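Local coordinates for protein glycosyltransferase Gtf1 (Streptococcus pneumoniae, PDB 4PQG) that belongs to the GT-B glycosyltransferases and carries a GtfA-type extended beta-sheet domain beside its two parallel-sheet domains, at residues I14-G19 and L226-G231; V249-Y254 and L265-Y270; D281-S286 and H304-V309. All coordinates share one frame; numbering follows the deposited sequence.

Contact 1: I14-G19 and L226-G231; sequences INLGIG and LDRETG
The side-chain amide of Asn15 and the guanidinium of Arg228 lie side by side and point the same way, their planes only 21° apart, so the amide oxygen meets the guanidinium at its edge and in its plane. The bond there is weak: Arg228 NE reaches Asn15 OD1 over 3.2 Å with a bent N-H...O angle. OD1 also takes a weak bond from the backbone N of Leu16; with Asn15 CG anti to the backbone N (chi1 -165°), OD1 is carried over toward Arg228 and stays near Leu16 N. Helix 24-38 completes the arrangement, because Glu26 OE1 receives both Asn15 ND2 and Arg228 NH2, the latter as a salt bridge, and thus ties the two flat groups together from outside. Water 1 adds a further link, accepting from Gly17 N at 2.9 Å and weakly from Arg228 NE.

Along its aliphatic part, Arg228 is packed by Leu16, which crosses it at about a right angle. Leu16 CG sits 3.8 Å from Arg228 CB, and Leu16 CD1 touches both Arg228 CD and, at 4.1 Å, Thr230 CB. On the backbone, Ile14 O is gripped twice: Asp227 N approaches in the carbonyl plane at 2.8 Å, while Arg228 N gives a longer bond of 3.3 Å, tilted 19° from that plane.

Ile14 and Leu226 form a parallel bridge, with Ile14 CG2 3.7 Å from Leu226 CD1, and both side chains rest on Val236 of helix 233-240. The Asp227 carboxylate turns instead to His250 and, on helix 24-38, to Gln29 and Arg32. In the parallel sheet, strand 10-15 lies between strand 223-226 and strand 42-47, whose Ile46 bonds to the Asn15 backbone.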
loop_
_atom_site.group_PDB
_atom_site.type_symbol
_atom_site.label_atom_id
_atom_site.label_comp_id
_atom_site.label_asym_id
_atom_site.label_seq_id
_atom_site.Cartn_x
_atom_site.Cartn_y
_atom_site.Cartn_z
ATOM N N ILE A 14 7.432 -10.031 -1.108
ATOM C CA ILE A 14 7.620 -9.327 -2.384
ATOM C C ILE A 14 6.384 -8.509 -2.788
ATOM O O ILE A 14 5.264 -9.034 -2.867
ATOM C CB ILE A 14 8.021 -10.314 -3.508
ATOM C CG1 ILE A 14 9.412 -10.907 -3.204
ATOM C CG2 ILE A 14 8.069 -9.612 -4.852
ATOM C CD1 ILE A 14 9.789 -12.117 -4.031
ATOM N N ASN A 15 6.602 -7.217 -3.010
ATOM C CA ASN A 15 5.555 -6.301 -3.439
ATOM C C ASN A 15 6.152 -5.445 -4.562
ATOM O O ASN A 15 7.375 -5.390 -4.723
ATOM C CB ASN A 15 5.113 -5.433 -2.251
ATOM C CG ASN A 15 3.786 -4.695 -2.493
ATOM O OD1 ASN A 15 3.179 -4.784 -3.554
ATOM N ND2 ASN A 15 3.349 -3.957 -1.493
ATOM N N LEU A 16 5.301 -4.778 -5.337
ATOM C CA LEU A 16 5.812 -3.857 -6.345
ATOM C C LEU A 16 6.344 -2.565 -5.722
ATOM O O LEU A 16 7.514 -2.238 -5.864
ATOM C CB LEU A 16 4.764 -3.582 -7.437
ATOM C CG LEU A 16 4.227 -4.857 -8.091
ATOM C CD1 LEU A 16 3.196 -4.527 -9.156
ATOM C CD2 LEU A 16 5.365 -5.693 -8.663
ATOM N N GLY A 17 5.492 -1.844 -5.010
ATOM C CA GLY A 17 5.844 -0.496 -4.599
ATOM C C GLY A 17 5.196 -0.049 -3.317
ATOM O O GLY A 17 4.554 -0.841 -2.608
ATOM N N ILE A 18 5.380 1.232 -3.028
ATOM C CA ILE A 18 4.948 1.846 -1.774
ATOM C C ILE A 18 4.962 3.347 -1.984
ATOM O O ILE A 18 5.808 3.866 -2.722
ATOM C CB ILE A 18 5.856 1.442 -0.577
ATOM C CG1 ILE A 18 5.325 2.039 0.749
ATOM C CG2 ILE A 18 7.302 1.855 -0.817
ATOM C CD1 ILE A 18 5.778 1.292 1.984
ATOM N N GLY A 19 4.014 4.037 -1.358
ATOM C CA GLY A 19 3.900 5.489 -1.465
ATOM C C GLY A 19 3.539 6.124 -0.129
ATOM O O GLY A 19 3.429 5.425 0.897
ATOM N N LEU A 226 4.634 -13.892 -1.678
ATOM C CA LEU A 226 4.381 -13.018 -2.803
ATOM C C LEU A 226 3.069 -12.234 -2.661
ATOM O O LEU A 226 1.971 -12.798 -2.738
ATOM C CB LEU A 226 4.370 -13.856 -4.073
ATOM C CG LEU A 226 4.341 -13.180 -5.439
ATOM C CD1 LEU A 226 5.481 -12.188 -5.570
ATOM C CD2 LEU A 226 4.442 -14.269 -6.503
ATOM N N ASP A 227 3.198 -10.930 -2.484
ATOM C CA ASP A 227 2.028 -10.059 -2.348
ATOM C C ASP A 227 1.493 -9.503 -3.664
ATOM O O ASP A 227 0.269 -9.514 -3.912
ATOM C CB ASP A 227 2.332 -8.958 -1.340
ATOM C CG ASP A 227 2.346 -9.495 0.069
ATOM O OD1 ASP A 227 1.258 -9.978 0.486
ATOM O OD2 ASP A 227 3.420 -9.482 0.727
ATOM N N ARG A 228 2.410 -9.030 -4.497
ATOM C CA ARG A 228 2.102 -8.506 -5.821
ATOM C C ARG A 228 3.258 -8.836 -6.731
ATOM O O ARG A 228 4.423 -8.790 -6.302
ATOM C CB ARG A 228 2.023 -7.009 -5.782
ATOM C CG ARG A 228 0.701 -6.415 -5.437
ATOM C CD ARG A 228 0.793 -4.988 -5.936
ATOM N NE ARG A 228 0.403 -3.989 -4.944
ATOM C CZ ARG A 228 -0.813 -3.467 -4.882
ATOM N NH1 ARG A 228 -1.744 -3.876 -5.742
ATOM N NH2 ARG A 228 -1.093 -2.544 -3.969
ATOM N N GLU A 229 2.953 -9.086 -8.001
ATOM C CA GLU A 229 3.870 -9.867 -8.842
ATOM C C GLU A 229 3.793 -9.543 -10.333
ATOM O O GLU A 229 4.421 -10.233 -11.160
ATOM C CB GLU A 229 3.606 -11.366 -8.548
ATOM C CG GLU A 229 3.589 -12.351 -9.705
ATOM C CD GLU A 229 2.276 -12.422 -10.481
ATOM O OE1 GLU A 229 1.367 -11.577 -10.296
ATOM O OE2 GLU A 229 2.170 -13.342 -11.319
ATOM N N THR A 230 3.028 -8.508 -10.689
ATOM C CA THR A 230 2.918 -8.129 -12.106
ATOM C C THR A 230 4.293 -7.936 -12.730
ATOM O O THR A 230 5.080 -7.159 -12.228
ATOM C CB THR A 230 2.086 -6.841 -12.305
ATOM O OG1 THR A 230 0.725 -7.111 -11.961
ATOM C CG2 THR A 230 2.150 -6.383 -13.764
ATOM N N GLY A 231 4.581 -8.679 -13.795
ATOM C CA GLY A 231 5.830 -8.553 -14.531
ATOM C C GLY A 231 6.930 -9.540 -14.138
ATOM O O GLY A 231 7.807 -9.846 -14.951
HETATM O O HOH W 1 2.643 -1.732 -4.774
#

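Contact 2: V249-Y254 and L265-Y270; sequences VHAEHY and LWNNYY. With NAG (2-acetamido-2-deoxy-beta-D-glucopyranose), chain D.
Tyr270 reaches across to Val249 and His250, and its side chain can be followed outward. CB points toward the 249-254 segment, and with CG anti to the carbonyl carbon (chi1 -68°) the ring swings out beside Val249. Along the ring, CE2 comes 4.2 Å from Val249 CG1, which lies over one face near the rim; CZ is 3.5 Å from Val249 CA. At the tip, OH accepts from His250 N at 2.8 Å and donates to Val248 O, one hydroxyl gripped by two backbone groups.

Asn267 makes the second link. Its ND2 donates to Glu252 O at 2.9 Å, almost straight (168°) and within its own amide plane, while its OD1 closes an Asx turn onto Tyr269 N. Its backbone N reaches His253 O from well above the carbonyl plane. Beside it, Trp266 CZ3 meets the His253 ring at the edge, 3.9 Å from CD2.

Side chains thus serve part of the loop's backbone, Tyr270 OH taking His250 N and Asn267 ND2 serving Glu252 O, whereas Asn267 N to His253 O is a backbone bond. The His250 imidazole is bonded at both nitrogens, ND1 to NAG O6 at 2.8 Å and NE2 to Asp227, which fixes the ring's rotation beside the sugar.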
loop_
_atom_site.group_PDB
_atom_site.type_symbol
_atom_site.label_atom_id
_atom_site.label_comp_id
_atom_site.label_asym_id
_atom_site.label_seq_id
_atom_site.Cartn_x
_atom_site.Cartn_y
_atom_site.Cartn_z
ATOM N N VAL A 249 -3.469 -13.820 -1.251
ATOM C CA VAL A 249 -4.612 -13.325 -2.009
ATOM C C VAL A 249 -5.188 -12.142 -1.227
ATOM O O VAL A 249 -5.605 -12.293 -0.081
ATOM C CB VAL A 249 -5.683 -14.426 -2.194
ATOM C CG1 VAL A 249 -6.866 -13.912 -3.012
ATOM C CG2 VAL A 249 -5.067 -15.666 -2.838
ATOM N N HIS A 250 -5.171 -10.954 -1.823
ATOM C CA HIS A 250 -5.568 -9.747 -1.080
ATOM C C HIS A 250 -6.987 -9.261 -1.259
ATOM O O HIS A 250 -7.676 -8.936 -0.273
ATOM C CB HIS A 250 -4.589 -8.622 -1.359
ATOM C CG HIS A 250 -3.253 -8.826 -0.711
ATOM N ND1 HIS A 250 -3.040 -8.584 0.588
ATOM C CD2 HIS A 250 -2.050 -9.276 -1.234
ATOM C CE1 HIS A 250 -1.761 -8.857 0.889
ATOM N NE2 HIS A 250 -1.151 -9.267 -0.234
ATOM N N ALA A 251 -7.435 -9.192 -2.502
ATOM C CA ALA A 251 -8.780 -8.703 -2.800
ATOM C C ALA A 251 -9.642 -9.890 -3.257
ATOM O O ALA A 251 -9.184 -11.048 -3.215
ATOM C CB ALA A 251 -8.694 -7.638 -3.888
ATOM N N GLU A 252 -10.878 -9.615 -3.680
ATOM C CA GLU A 252 -11.707 -10.609 -4.376
ATOM C C GLU A 252 -10.911 -11.146 -5.572
ATOM O O GLU A 252 -10.220 -10.385 -6.230
ATOM C CB GLU A 252 -13.007 -9.951 -4.840
ATOM C CG GLU A 252 -14.019 -10.880 -5.498
ATOM C CD GLU A 252 -14.468 -11.998 -4.574
ATOM O OE1 GLU A 252 -15.567 -11.894 -3.997
ATOM O OE2 GLU A 252 -13.714 -12.983 -4.400
ATOM N N HIS A 253 -11.003 -12.444 -5.867
ATOM C CA HIS A 253 -9.982 -13.089 -6.706
ATOM C C HIS A 253 -10.494 -13.600 -8.025
ATOM O O HIS A 253 -9.750 -14.251 -8.774
ATOM C CB HIS A 253 -9.370 -14.246 -5.923
ATOM C CG HIS A 253 -10.391 -15.279 -5.559
ATOM N ND1 HIS A 253 -11.102 -15.216 -4.409
ATOM C CD2 HIS A 253 -10.897 -16.346 -6.286
ATOM C CE1 HIS A 253 -12.000 -16.217 -4.390
ATOM N NE2 HIS A 253 -11.874 -16.910 -5.542
ATOM N N TYR A 254 -11.757 -13.325 -8.331
ATOM C CA TYR A 254 -12.364 -13.729 -9.595
ATOM C C TYR A 254 -13.503 -12.755 -9.918
ATOM O O TYR A 254 -13.948 -12.008 -9.046
ATOM C CB TYR A 254 -12.884 -15.169 -9.492
ATOM C CG TYR A 254 -14.227 -15.270 -8.800
ATOM C CD1 TYR A 254 -15.388 -15.563 -9.533
ATOM C CD2 TYR A 254 -14.351 -15.029 -7.427
ATOM C CE1 TYR A 254 -16.624 -15.635 -8.912
ATOM C CE2 TYR A 254 -15.594 -15.084 -6.803
ATOM C CZ TYR A 254 -16.717 -15.392 -7.552
ATOM O OH TYR A 254 -17.948 -15.465 -6.952
ATOM N N LEU A 265 -13.215 -16.457 -14.741
ATOM C CA LEU A 265 -12.267 -15.390 -14.984
ATOM C C LEU A 265 -11.703 -14.957 -13.637
ATOM O O LEU A 265 -12.435 -14.433 -12.808
ATOM C CB LEU A 265 -12.923 -14.209 -15.727
ATOM C CG LEU A 265 -12.130 -12.881 -15.832
ATOM C CD1 LEU A 265 -10.890 -13.024 -16.721
ATOM C CD2 LEU A 265 -13.018 -11.761 -16.359
ATOM N N TRP A 266 -10.409 -15.213 -13.430
ATOM C CA TRP A 266 -9.679 -14.777 -12.243
ATOM C C TRP A 266 -9.458 -13.288 -12.284
ATOM O O TRP A 266 -9.473 -12.703 -13.362
ATOM C CB TRP A 266 -8.305 -15.449 -12.209
ATOM C CG TRP A 266 -8.312 -16.967 -12.179
ATOM C CD1 TRP A 266 -7.687 -17.837 -13.074
ATOM C CD2 TRP A 266 -8.966 -17.845 -11.190
ATOM N NE1 TRP A 266 -7.912 -19.145 -12.722
ATOM C CE2 TRP A 266 -8.663 -19.219 -11.597
ATOM C CE3 TRP A 266 -9.750 -17.635 -10.053
ATOM C CZ2 TRP A 266 -9.128 -20.318 -10.887
ATOM C CZ3 TRP A 266 -10.197 -18.761 -9.330
ATOM C CH2 TRP A 266 -9.897 -20.063 -9.745
ATOM N N ASN A 267 -9.255 -12.672 -11.116
ATOM C CA ASN A 267 -8.668 -11.333 -10.985
ATOM C C ASN A 267 -7.302 -11.360 -11.682
ATOM O O ASN A 267 -6.514 -12.307 -11.469
ATOM C CB ASN A 267 -8.495 -11.028 -9.489
ATOM C CG ASN A 267 -7.952 -9.625 -9.187
ATOM O OD1 ASN A 267 -7.085 -9.096 -9.874
ATOM N ND2 ASN A 267 -8.433 -9.049 -8.085
ATOM N N ASN A 268 -7.012 -10.339 -12.500
ATOM C CA ASN A 268 -5.731 -10.297 -13.224
ATOM C C ASN A 268 -4.502 -10.454 -12.315
ATOM O O ASN A 268 -3.516 -11.037 -12.719
ATOM C CB ASN A 268 -5.575 -9.005 -14.048
ATOM C CG ASN A 268 -6.603 -8.871 -15.161
ATOM O OD1 ASN A 268 -7.264 -9.832 -15.566
ATOM N ND2 ASN A 268 -6.723 -7.662 -15.676
ATOM N N TYR A 269 -4.557 -9.918 -11.101
ATOM C CA TYR A 269 -3.416 -10.028 -10.187
ATOM C C TYR A 269 -3.170 -11.447 -9.661
ATOM O O TYR A 269 -2.218 -11.655 -8.916
ATOM C CB TYR A 269 -3.547 -9.077 -8.997
ATOM C CG TYR A 269 -3.656 -7.609 -9.361
ATOM C CD1 TYR A 269 -2.879 -7.054 -10.384
ATOM C CD2 TYR A 269 -4.519 -6.774 -8.661
ATOM C CE1 TYR A 269 -2.984 -5.706 -10.708
ATOM C CE2 TYR A 269 -4.627 -5.428 -8.967
ATOM C CZ TYR A 269 -3.860 -4.900 -9.987
ATOM O OH TYR A 269 -3.987 -3.565 -10.289
ATOM N N TYR A 270 -4.033 -12.401 -10.018
ATOM C CA TYR A 270 -3.883 -13.783 -9.518
ATOM C C TYR A 270 -3.904 -14.852 -10.599
ATOM O O TYR A 270 -3.614 -16.034 -10.327
ATOM C CB TYR A 270 -4.905 -14.076 -8.395
ATOM C CG TYR A 270 -4.546 -13.254 -7.184
ATOM C CD1 TYR A 270 -3.382 -13.535 -6.482
ATOM C CD2 TYR A 270 -5.304 -12.155 -6.796
ATOM C CE1 TYR A 270 -2.992 -12.764 -5.404
ATOM C CE2 TYR A 270 -4.919 -11.372 -5.708
ATOM C CZ TYR A 270 -3.754 -11.684 -5.034
ATOM O OH TYR A 270 -3.304 -10.947 -3.959
HETATM C C1 NAG D . -6.915 -4.997 -0.296
HETATM C C2 NAG D . -8.392 -5.371 -0.291
HETATM C C3 NAG D . -8.653 -5.206 1.211
HETATM C C4 NAG D . -7.627 -5.965 2.068
HETATM C C5 NAG D . -6.177 -5.662 1.599
HETATM C C6 NAG D . -5.080 -6.308 2.437
HETATM C C7 NAG D . -10.300 -4.754 -1.674
HETATM C C8 NAG D . -11.007 -3.610 -2.345
HETATM N N2 NAG D . -9.205 -4.421 -1.012
HETATM O O1 NAG D . -6.363 -4.205 -1.308
HETATM O O3 NAG D . -9.984 -5.546 1.563
HETATM O O4 NAG D . -7.785 -5.558 3.405
HETATM O O5 NAG D . -6.122 -6.044 0.223
HETATM O O6 NAG D . -5.167 -7.698 2.220
HETATM O O7 NAG D . -10.733 -5.914 -1.768
#

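Contact 3: D281-S286 and H304-V309; sequences DFFIVS and HQPKIV
Phe283 and Ile284 pair in parallel register with Ile308 and Val309, and three near-straight backbone bonds carry the ladder: Phe283 N to Lys307 O at 2.9 Å, Val309 N to Phe283 O at 2.8 Å, and Val285 N to Val309 O at 3.0 Å. Just before the ladder, water 2 bridges Asp281 O and Lys307 N.

Side chains then pack on both faces. On one, Val309 CG1 presses against the Phe282 ring, 3.4 Å from CD1, and touches Ile284 CG1 at 3.9 Å; Ile284 and Val309 lie alongside, pointing the same way. This CG1 stands between the backbone N and the carbonyl carbon (chi1 58°), a rotation that carries it toward strand 282-285, where it touches both. Phe282 and Ile284 are in turn covered by helix 494-508, through Val508 and Trp501.

The pairing closes a beta-alpha-beta unit of a Rossmann-like sheet, in which helix 288-301 connects strand 282-285 to strand 308-310, the outermost strand at this end. That helix covers the face bearing Phe283 and Ile308. There the Phe283 ring receives Pro306 at its edge, with CB in the ring plane and 3.5 Å from CE2, while Phe298 of the helix touches both residues. Farther along, the Val285 and Ile308 side chains cross, with CG2 4.2 Å from CG2, and Gln295 packs on Ile308.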
loop_
_atom_site.group_PDB
_atom_site.type_symbol
_atom_site.label_atom_id
_atom_site.label_comp_id
_atom_site.label_asym_id
_atom_site.label_seq_id
_atom_site.Cartn_x
_atom_site.Cartn_y
_atom_site.Cartn_z
ATOM N N ASP A 281 3.444 -23.574 -2.623
ATOM C CA ASP A 281 3.336 -24.422 -1.432
ATOM C C ASP A 281 2.018 -24.197 -0.692
ATOM O O ASP A 281 1.338 -25.158 -0.355
ATOM C CB ASP A 281 4.538 -24.227 -0.521
ATOM C CG ASP A 281 5.810 -24.754 -1.149
ATOM O OD1 ASP A 281 5.930 -25.985 -1.306
ATOM O OD2 ASP A 281 6.668 -23.942 -1.536
ATOM N N PHE A 282 1.647 -22.931 -0.472
ATOM C CA PHE A 282 0.301 -22.607 0.009
ATOM C C PHE A 282 -0.179 -21.206 -0.364
ATOM O O PHE A 282 0.622 -20.300 -0.528
ATOM C CB PHE A 282 0.162 -22.826 1.519
ATOM C CG PHE A 282 1.099 -22.012 2.361
ATOM C CD1 PHE A 282 0.651 -20.873 3.013
ATOM C CD2 PHE A 282 2.421 -22.427 2.566
ATOM C CE1 PHE A 282 1.504 -20.140 3.826
ATOM C CE2 PHE A 282 3.281 -21.696 3.371
ATOM C CZ PHE A 282 2.820 -20.552 4.011
ATOM N N PHE A 283 -1.490 -21.060 -0.526
ATOM C CA PHE A 283 -2.094 -19.739 -0.663
ATOM C C PHE A 283 -2.584 -19.268 0.701
ATOM O O PHE A 283 -3.031 -20.080 1.521
ATOM C CB PHE A 283 -3.248 -19.777 -1.655
ATOM C CG PHE A 283 -2.829 -20.091 -3.069
ATOM C CD1 PHE A 283 -2.521 -19.057 -3.965
ATOM C CD2 PHE A 283 -2.747 -21.410 -3.518
ATOM C CE1 PHE A 283 -2.138 -19.344 -5.266
ATOM C CE2 PHE A 283 -2.364 -21.700 -4.817
ATOM C CZ PHE A 283 -2.066 -20.660 -5.694
ATOM N N ILE A 284 -2.472 -17.961 0.943
ATOM C CA ILE A 284 -3.010 -17.332 2.144
ATOM C C ILE A 284 -4.199 -16.432 1.774
ATOM O O ILE A 284 -4.093 -15.605 0.856
ATOM C CB ILE A 284 -1.933 -16.493 2.876
ATOM C CG1 ILE A 284 -0.663 -17.321 3.118
ATOM C CG2 ILE A 284 -2.471 -15.945 4.196
ATOM C CD1 ILE A 284 0.475 -16.529 3.762
ATOM N N VAL A 285 -5.331 -16.615 2.458
ATOM C CA VAL A 285 -6.489 -15.707 2.334
ATOM C C VAL A 285 -6.885 -15.160 3.696
ATOM O O VAL A 285 -6.577 -15.775 4.709
ATOM C CB VAL A 285 -7.729 -16.372 1.702
ATOM C CG1 VAL A 285 -7.431 -16.857 0.295
ATOM C CG2 VAL A 285 -8.241 -17.513 2.578
ATOM N N SER A 286 -7.598 -14.031 3.730
ATOM C CA SER A 286 -7.906 -13.381 4.999
ATOM C C SER A 286 -9.121 -13.922 5.768
ATOM O O SER A 286 -9.220 -13.706 6.971
ATOM C CB SER A 286 -8.061 -11.875 4.816
ATOM O OG SER A 286 -6.819 -11.294 4.455
ATOM N N HIS A 304 -5.611 -28.504 -10.217
ATOM C CA HIS A 304 -4.826 -28.354 -8.987
ATOM C C HIS A 304 -5.693 -28.430 -7.762
ATOM O O HIS A 304 -6.850 -28.027 -7.790
ATOM C CB HIS A 304 -4.099 -27.007 -8.928
ATOM C CG HIS A 304 -3.359 -26.638 -10.183
ATOM N ND1 HIS A 304 -2.314 -27.346 -10.643
ATOM C CD2 HIS A 304 -3.531 -25.571 -11.064
ATOM C CE1 HIS A 304 -1.848 -26.778 -11.770
ATOM N NE2 HIS A 304 -2.591 -25.688 -12.025
ATOM N N GLN A 305 -5.129 -28.912 -6.662
ATOM C CA GLN A 305 -5.797 -28.820 -5.360
ATOM C C GLN A 305 -4.809 -28.308 -4.345
ATOM O O GLN A 305 -4.277 -29.078 -3.547
ATOM C CB GLN A 305 -6.399 -30.158 -4.900
ATOM C CG GLN A 305 -7.837 -30.417 -5.335
ATOM C CD GLN A 305 -8.693 -29.165 -5.562
ATOM O OE1 GLN A 305 -8.951 -28.338 -4.661
ATOM N NE2 GLN A 305 -9.162 -29.038 -6.783
ATOM N N PRO A 306 -4.562 -26.988 -4.367
ATOM C CA PRO A 306 -3.509 -26.426 -3.547
ATOM C C PRO A 306 -3.938 -26.311 -2.094
ATOM O O PRO A 306 -5.133 -26.365 -1.788
ATOM C CB PRO A 306 -3.296 -25.041 -4.158
ATOM C CG PRO A 306 -4.605 -24.677 -4.759
ATOM C CD PRO A 306 -5.347 -25.946 -5.065
ATOM N N LYS A 307 -2.954 -26.170 -1.214
ATOM C CA LYS A 307 -3.194 -25.888 0.180
ATOM C C LYS A 307 -3.552 -24.413 0.315
ATOM O O LYS A 307 -2.907 -23.551 -0.283
ATOM C CB LYS A 307 -1.957 -26.208 1.014
ATOM C CG LYS A 307 -2.122 -25.848 2.480
ATOM C CD LYS A 307 -1.040 -26.447 3.359
ATOM C CE LYS A 307 -1.496 -26.413 4.814
ATOM N NZ LYS A 307 -0.433 -26.843 5.762
ATOM N N ILE A 308 -4.590 -24.136 1.092
ATOM C CA ILE A 308 -5.049 -22.760 1.302
ATOM C C ILE A 308 -5.240 -22.534 2.787
ATOM O O ILE A 308 -5.991 -23.254 3.429
ATOM C CB ILE A 308 -6.367 -22.477 0.566
ATOM C CG1 ILE A 308 -6.224 -22.731 -0.939
ATOM C CG2 ILE A 308 -6.863 -21.073 0.875
ATOM C CD1 ILE A 308 -7.523 -22.593 -1.716
ATOM N N VAL A 309 -4.556 -21.543 3.337
ATOM C CA VAL A 309 -4.633 -21.274 4.770
ATOM C C VAL A 309 -5.270 -19.906 4.989
ATOM O O VAL A 309 -5.043 -18.983 4.202
ATOM C CB VAL A 309 -3.251 -21.409 5.476
ATOM C CG1 VAL A 309 -2.212 -20.479 4.886
ATOM C CG2 VAL A 309 -3.357 -21.166 6.978
HETATM O O HOH W 2 -0.355 -26.404 -2.203
#

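Overall arrangement
The three contacts follow one another along the chain and spread across the first parallel sheet of the GT-B architecture. Contact 1 joins its strands 10-15 and 223-226, contact 3 its strands 282-285 and 308-310, and contact 2 shapes the loop after strand 244-248, which runs between those pairs. Centres lie about 14 Å apart for contacts 1 and 2 and for 2 and 3, and about 19 Å for 1 and 3. Contact 2 meets both: Asp227 OD1 lies 2.6 Å from His250 NE2, and Val249 N 2.8 Å from Ile284 O. The side chains of Arg228 and His250 each lie about 7 Å from UDP, so contacts 1 and 2 shape the sheet's ligand side, while contact 3 closes its outer edge.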